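Local coordinates for protein phosphoglycerol transferase GacH (Streptococcus pyogenes MGAS5005, PDB 6DGM) that probably transfers glycerol phosphate onto streptococcal rhamnose polysaccharides, this chain being the sulfatase-like, manganese-binding domain of a longer membrane protein, at residues A[40-45]-A[263-268]; A[136-141]-A[199-204]. One frame throughout, in Å; residues are numbered along the deposited sequence.

Contact 1 (A[40-45]-A[263-268]); sequences TVIYLL and ITVVFY
Leu44 beside Phe267 and Leu45 beneath Tyr268 close one end of a pair of neighbouring parallel strands in the central sheet of an alkaline phosphatase-like domain, and they illustrate how packing can tighten along a regular pairing. Five backbone hydrogen bonds run from Thr264 N to Thr40 O at one end to Tyr268 N to Leu44 O at the other, the last being the longest at 3.1 Å.

The Thr40 end is the looser one. Thr40 CB comes only to 4.0 Å from Ile263 CG1, and Val41 and Thr264 turn to the other face without their side chains meeting; Thr264 OG1 bonds instead to Ser297. Farther along, Ile42 CD1 rests 3.9 Å from Ile263 CG2. On the side of the sheet that carries Tyr43 and Val266, Tyr43 CE1 comes to 3.5 Å from Val266 CG2, while Tyr43 OH reaches Thr315. On the other face, Leu44 lies alongside Phe267, Leu44 CD1 3.9 Å from Phe267 CD2, against helix 182-192.

The tightest packing lies toward the manganese site. Tyr268 CG sits between its own backbone N and carbonyl carbon (chi1 69°), which swings the ring back over the neighbouring strand. Leu45 CA makes a CH-pi contact with one ring face, 4.1 Å from the centroid, and beyond the rim Leu45 CD1 touches the phenol oxygen, Tyr268 OH, at 3.3 Å.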
# COMPACT_ATOMS: atom_id res chain seq x y z
N THR A 40 -10.45 12.03 -4.95
CA THR A 40 -10.03 11.79 -3.57
C THR A 40 -9.57 10.35 -3.46
O THR A 40 -10.21 9.44 -3.97
CB THR A 40 -11.17 12.11 -2.61
OG1 THR A 40 -11.25 13.54 -2.47
CG2 THR A 40 -10.97 11.46 -1.23
N VAL A 41 -8.42 10.16 -2.84
CA VAL A 41 -7.72 8.88 -2.84
C VAL A 41 -7.42 8.51 -1.40
O VAL A 41 -6.93 9.35 -0.62
CB VAL A 41 -6.44 8.94 -3.68
CG1 VAL A 41 -5.62 7.71 -3.45
CG2 VAL A 41 -6.81 9.11 -5.18
N ILE A 42 -7.72 7.26 -1.05
CA ILE A 42 -7.50 6.72 0.29
C ILE A 42 -6.59 5.50 0.16
O ILE A 42 -6.96 4.52 -0.50
CB ILE A 42 -8.83 6.31 0.95
CG1 ILE A 42 -9.76 7.52 1.10
CG2 ILE A 42 -8.54 5.67 2.31
CD1 ILE A 42 -11.22 7.15 1.33
N TYR A 43 -5.40 5.57 0.75
CA TYR A 43 -4.51 4.42 0.84
C TYR A 43 -4.77 3.79 2.20
O TYR A 43 -4.55 4.42 3.23
CB TYR A 43 -3.04 4.81 0.70
CG TYR A 43 -2.54 4.99 -0.71
CD1 TYR A 43 -3.42 5.17 -1.77
CD2 TYR A 43 -1.18 4.99 -0.99
CE1 TYR A 43 -2.94 5.35 -3.07
CE2 TYR A 43 -0.70 5.16 -2.27
CZ TYR A 43 -1.58 5.33 -3.31
OH TYR A 43 -1.10 5.49 -4.60
N LEU A 44 -5.28 2.56 2.20
CA LEU A 44 -5.80 1.91 3.40
C LEU A 44 -4.95 0.67 3.63
O LEU A 44 -5.17 -0.37 3.01
CB LEU A 44 -7.26 1.55 3.20
CG LEU A 44 -8.14 1.31 4.43
CD1 LEU A 44 -7.53 0.26 5.33
CD2 LEU A 44 -8.37 2.58 5.19
N LEU A 45 -3.94 0.80 4.49
CA LEU A 45 -3.11 -0.32 4.92
C LEU A 45 -3.89 -1.03 6.02
O LEU A 45 -4.08 -0.47 7.11
CB LEU A 45 -1.76 0.20 5.41
CG LEU A 45 -0.69 -0.84 5.76
CD1 LEU A 45 0.68 -0.19 5.96
CD2 LEU A 45 -1.08 -1.67 7.00
N ILE A 263 -14.04 9.00 -5.51
CA ILE A 263 -13.20 8.50 -4.43
C ILE A 263 -12.66 7.14 -4.84
O ILE A 263 -13.43 6.27 -5.27
CB ILE A 263 -13.99 8.38 -3.11
CG1 ILE A 263 -14.44 9.77 -2.62
CG2 ILE A 263 -13.16 7.69 -2.05
CD1 ILE A 263 -15.46 9.73 -1.48
N THR A 264 -11.35 6.93 -4.70
CA THR A 264 -10.75 5.62 -4.96
C THR A 264 -9.98 5.17 -3.73
O THR A 264 -9.27 5.97 -3.11
CB THR A 264 -9.87 5.63 -6.21
OG1 THR A 264 -10.67 5.93 -7.36
CG2 THR A 264 -9.22 4.27 -6.45
N VAL A 265 -10.16 3.91 -3.36
CA VAL A 265 -9.50 3.29 -2.21
C VAL A 265 -8.51 2.25 -2.74
O VAL A 265 -8.87 1.38 -3.54
CB VAL A 265 -10.52 2.60 -1.29
CG1 VAL A 265 -9.81 1.91 -0.13
CG2 VAL A 265 -11.58 3.58 -0.78
N VAL A 266 -7.27 2.35 -2.27
CA VAL A 266 -6.26 1.30 -2.45
C VAL A 266 -6.17 0.58 -1.11
O VAL A 266 -5.70 1.15 -0.13
CB VAL A 266 -4.90 1.89 -2.85
CG1 VAL A 266 -3.88 0.77 -3.02
CG2 VAL A 266 -5.01 2.72 -4.13
N PHE A 267 -6.66 -0.65 -1.06
CA PHE A 267 -6.81 -1.42 0.18
C PHE A 267 -5.88 -2.62 0.09
O PHE A 267 -5.91 -3.34 -0.90
CB PHE A 267 -8.26 -1.90 0.27
CG PHE A 267 -8.58 -2.67 1.51
CD1 PHE A 267 -8.30 -4.03 1.58
CD2 PHE A 267 -9.17 -2.05 2.60
CE1 PHE A 267 -8.59 -4.75 2.72
CE2 PHE A 267 -9.47 -2.78 3.76
CZ PHE A 267 -9.17 -4.13 3.80
N TYR A 268 -5.09 -2.85 1.14
CA TYR A 268 -4.15 -3.96 1.07
C TYR A 268 -3.74 -4.38 2.47
O TYR A 268 -3.67 -3.56 3.39
CB TYR A 268 -2.89 -3.59 0.25
CG TYR A 268 -2.00 -2.56 0.91
CD1 TYR A 268 -2.33 -1.21 0.90
CD2 TYR A 268 -0.82 -2.94 1.55
CE1 TYR A 268 -1.51 -0.26 1.49
CE2 TYR A 268 0.01 -2.00 2.16
CZ TYR A 268 -0.34 -0.67 2.12
OH TYR A 268 0.49 0.25 2.71

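Contact 2 (A[136-141]-A[199-204]); sequences IAMHPA and QFFSVI. With 1GP (sn-glycerol-1-phosphate), chain D.
In the sn-glycerol-1-phosphate pocket, His139 is positioned by Ile204, so that a strand-end carbonyl acts as the second shell of a ligand site. His139 ND1 donates to Ile204 O at 2.8 Å, and the N-H...O angle of 172° makes the bond nearly straight. The oxygen lies in the imidazole plane, yet the donor stands well above the plane of the carbonyl. With CG anti to the backbone N (chi1 177°), the ring reaches forward toward the ligand, and the ND1 bond helps to set its rotation. NE2 is thereby turned to the ligand, hydrogen-bonding at 2.7 Å to O2 of the glycerol phosphate. Ile204 CG2 packs 3.5 Å from His139 ND1. Arg148 and Asn145 also bind the ligand.

Behind this site the two strands run parallel in the sheet of the alkaline phosphatase-like fold, where active sites gather at the C-terminal ends of the parallel strands. Four backbone bonds join them, from Ile136 N to Phe200 O through to Ile204 N to Met138 O. An inverse gamma turn centred on Pro140 then redirects the chain.

On the face of Ile136 and Met138, where Met138 and Val203 touch helix 182-192, apolar groups gather round Phe201. Ile136 lies alongside this ring, its CD1 3.8 Å from Phe201 CE2. Met138, its chain bent at chi3 (52°), brings its sulfur to the ring edge in a Met-aromatic contact, SD lying 4.1 Å from Phe201 CD2, and the same SD is equally near Val203 CG2.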
# COMPACT_ATOMS: atom_id res chain seq x y z
N ILE A 136 -4.14 13.95 4.72
CA ILE A 136 -4.52 13.49 6.05
C ILE A 136 -3.94 12.10 6.28
O ILE A 136 -4.15 11.20 5.46
CB ILE A 136 -6.06 13.44 6.20
CG1 ILE A 136 -6.66 14.84 5.99
CG2 ILE A 136 -6.45 12.81 7.56
CD1 ILE A 136 -8.19 14.86 5.90
N ALA A 137 -3.22 11.93 7.40
CA ALA A 137 -2.76 10.62 7.84
C ALA A 137 -3.52 10.19 9.09
O ALA A 137 -3.97 11.02 9.87
CB ALA A 137 -1.24 10.65 8.16
N MET A 138 -3.66 8.87 9.27
CA MET A 138 -4.41 8.32 10.39
C MET A 138 -3.81 7.00 10.82
O MET A 138 -3.62 6.11 9.99
CB MET A 138 -5.86 8.06 9.96
CG MET A 138 -6.56 9.28 9.45
SD MET A 138 -8.23 8.95 8.82
CE MET A 138 -8.93 8.12 10.15
N HIS A 139 -3.56 6.85 12.13
CA HIS A 139 -3.06 5.59 12.67
C HIS A 139 -3.35 5.50 14.17
O HIS A 139 -2.89 6.36 14.93
CB HIS A 139 -1.55 5.49 12.46
CG HIS A 139 -0.93 4.26 13.07
ND1 HIS A 139 -1.35 2.99 12.75
CD2 HIS A 139 0.10 4.11 13.94
CE1 HIS A 139 -0.61 2.10 13.39
NE2 HIS A 139 0.26 2.76 14.13
N PRO A 140 -4.11 4.49 14.64
CA PRO A 140 -4.47 4.46 16.07
C PRO A 140 -3.37 3.86 16.96
O PRO A 140 -3.55 2.84 17.61
CB PRO A 140 -5.78 3.67 16.08
CG PRO A 140 -5.88 2.97 14.81
CD PRO A 140 -4.94 3.57 13.83
N ALA A 141 -2.24 4.54 17.00
CA ALA A 141 -1.19 4.28 17.98
C ALA A 141 -0.43 5.60 18.13
O ALA A 141 -0.97 6.67 17.84
CB ALA A 141 -0.32 3.09 17.55
N GLN A 199 -8.96 15.11 -1.66
CA GLN A 199 -8.18 14.78 -0.48
C GLN A 199 -7.37 13.50 -0.71
O GLN A 199 -7.76 12.62 -1.48
CB GLN A 199 -9.10 14.58 0.73
CG GLN A 199 -9.89 15.81 1.11
CD GLN A 199 -10.99 15.47 2.09
OE1 GLN A 199 -11.91 14.73 1.75
NE2 GLN A 199 -10.89 15.99 3.30
N PHE A 200 -6.24 13.43 -0.02
CA PHE A 200 -5.43 12.21 0.02
C PHE A 200 -5.33 11.75 1.47
O PHE A 200 -4.86 12.50 2.34
CB PHE A 200 -4.03 12.40 -0.56
CG PHE A 200 -3.19 11.16 -0.43
CD1 PHE A 200 -3.39 10.12 -1.31
CD2 PHE A 200 -2.29 11.01 0.60
CE1 PHE A 200 -2.67 8.96 -1.18
CE2 PHE A 200 -1.58 9.84 0.74
CZ PHE A 200 -1.77 8.82 -0.16
N PHE A 201 -5.75 10.52 1.72
CA PHE A 201 -5.68 9.91 3.04
C PHE A 201 -4.66 8.79 3.01
O PHE A 201 -4.70 7.94 2.11
CB PHE A 201 -7.02 9.28 3.41
CG PHE A 201 -8.12 10.26 3.73
CD1 PHE A 201 -8.85 10.87 2.72
CD2 PHE A 201 -8.46 10.52 5.04
CE1 PHE A 201 -9.88 11.75 3.02
CE2 PHE A 201 -9.48 11.38 5.35
CZ PHE A 201 -10.20 12.01 4.34
N SER A 202 -3.78 8.77 4.00
CA SER A 202 -2.89 7.63 4.24
C SER A 202 -3.28 7.04 5.59
O SER A 202 -3.06 7.66 6.63
CB SER A 202 -1.43 8.04 4.26
OG SER A 202 -0.61 6.88 4.46
N VAL A 203 -3.83 5.84 5.57
CA VAL A 203 -4.43 5.22 6.75
C VAL A 203 -3.69 3.93 7.06
O VAL A 203 -3.41 3.13 6.16
CB VAL A 203 -5.92 4.95 6.51
CG1 VAL A 203 -6.56 4.35 7.73
CG2 VAL A 203 -6.65 6.24 6.11
N ILE A 204 -3.40 3.72 8.34
CA ILE A 204 -2.74 2.51 8.82
C ILE A 204 -3.55 1.98 9.99
O ILE A 204 -3.57 2.60 11.07
CB ILE A 204 -1.30 2.79 9.25
CG1 ILE A 204 -0.46 3.44 8.14
CG2 ILE A 204 -0.61 1.49 9.69
CD1 ILE A 204 -0.44 4.97 8.22
C3 1GP D . 2.32 0.24 14.93
O3 1GP D . 2.24 0.22 12.49
C2 1GP D . 2.95 -0.27 13.65
O2 1GP D . 2.49 1.64 15.12
C1 1GP D . 2.99 -1.79 13.63
O1P 1GP D . 3.84 -2.25 12.58
O2P 1GP D . 3.10 -4.74 11.99
O3P 1GP D . 5.55 -3.82 11.73
O4P 1GP D . 4.54 -4.21 14.04
P 1GP D . 4.24 -3.82 12.55

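From the N terminus, the chain first lays down 40-45, then leaves that strand for more than 200 residues before 263-268 closes contact 1. Contact 2 nests wholly within this long loop: 136-141 is followed by helix 148-154 and helix 182-192, after which segment 199-204 returns parallel beside it. The loops therefore nest and do not cross. In the sheet the strands stand in the order 135-139, 200-204, 40-46, 263-269, so the inner pair abuts the outer one. Tyr43 N to Phe201 O and Tyr43 O to Val203 N, both probable hydrogen bonds, sew the seam, with Leu44 packed on Val203. The manganese and glycerol phosphate sites lie near the C-terminal ends of this block.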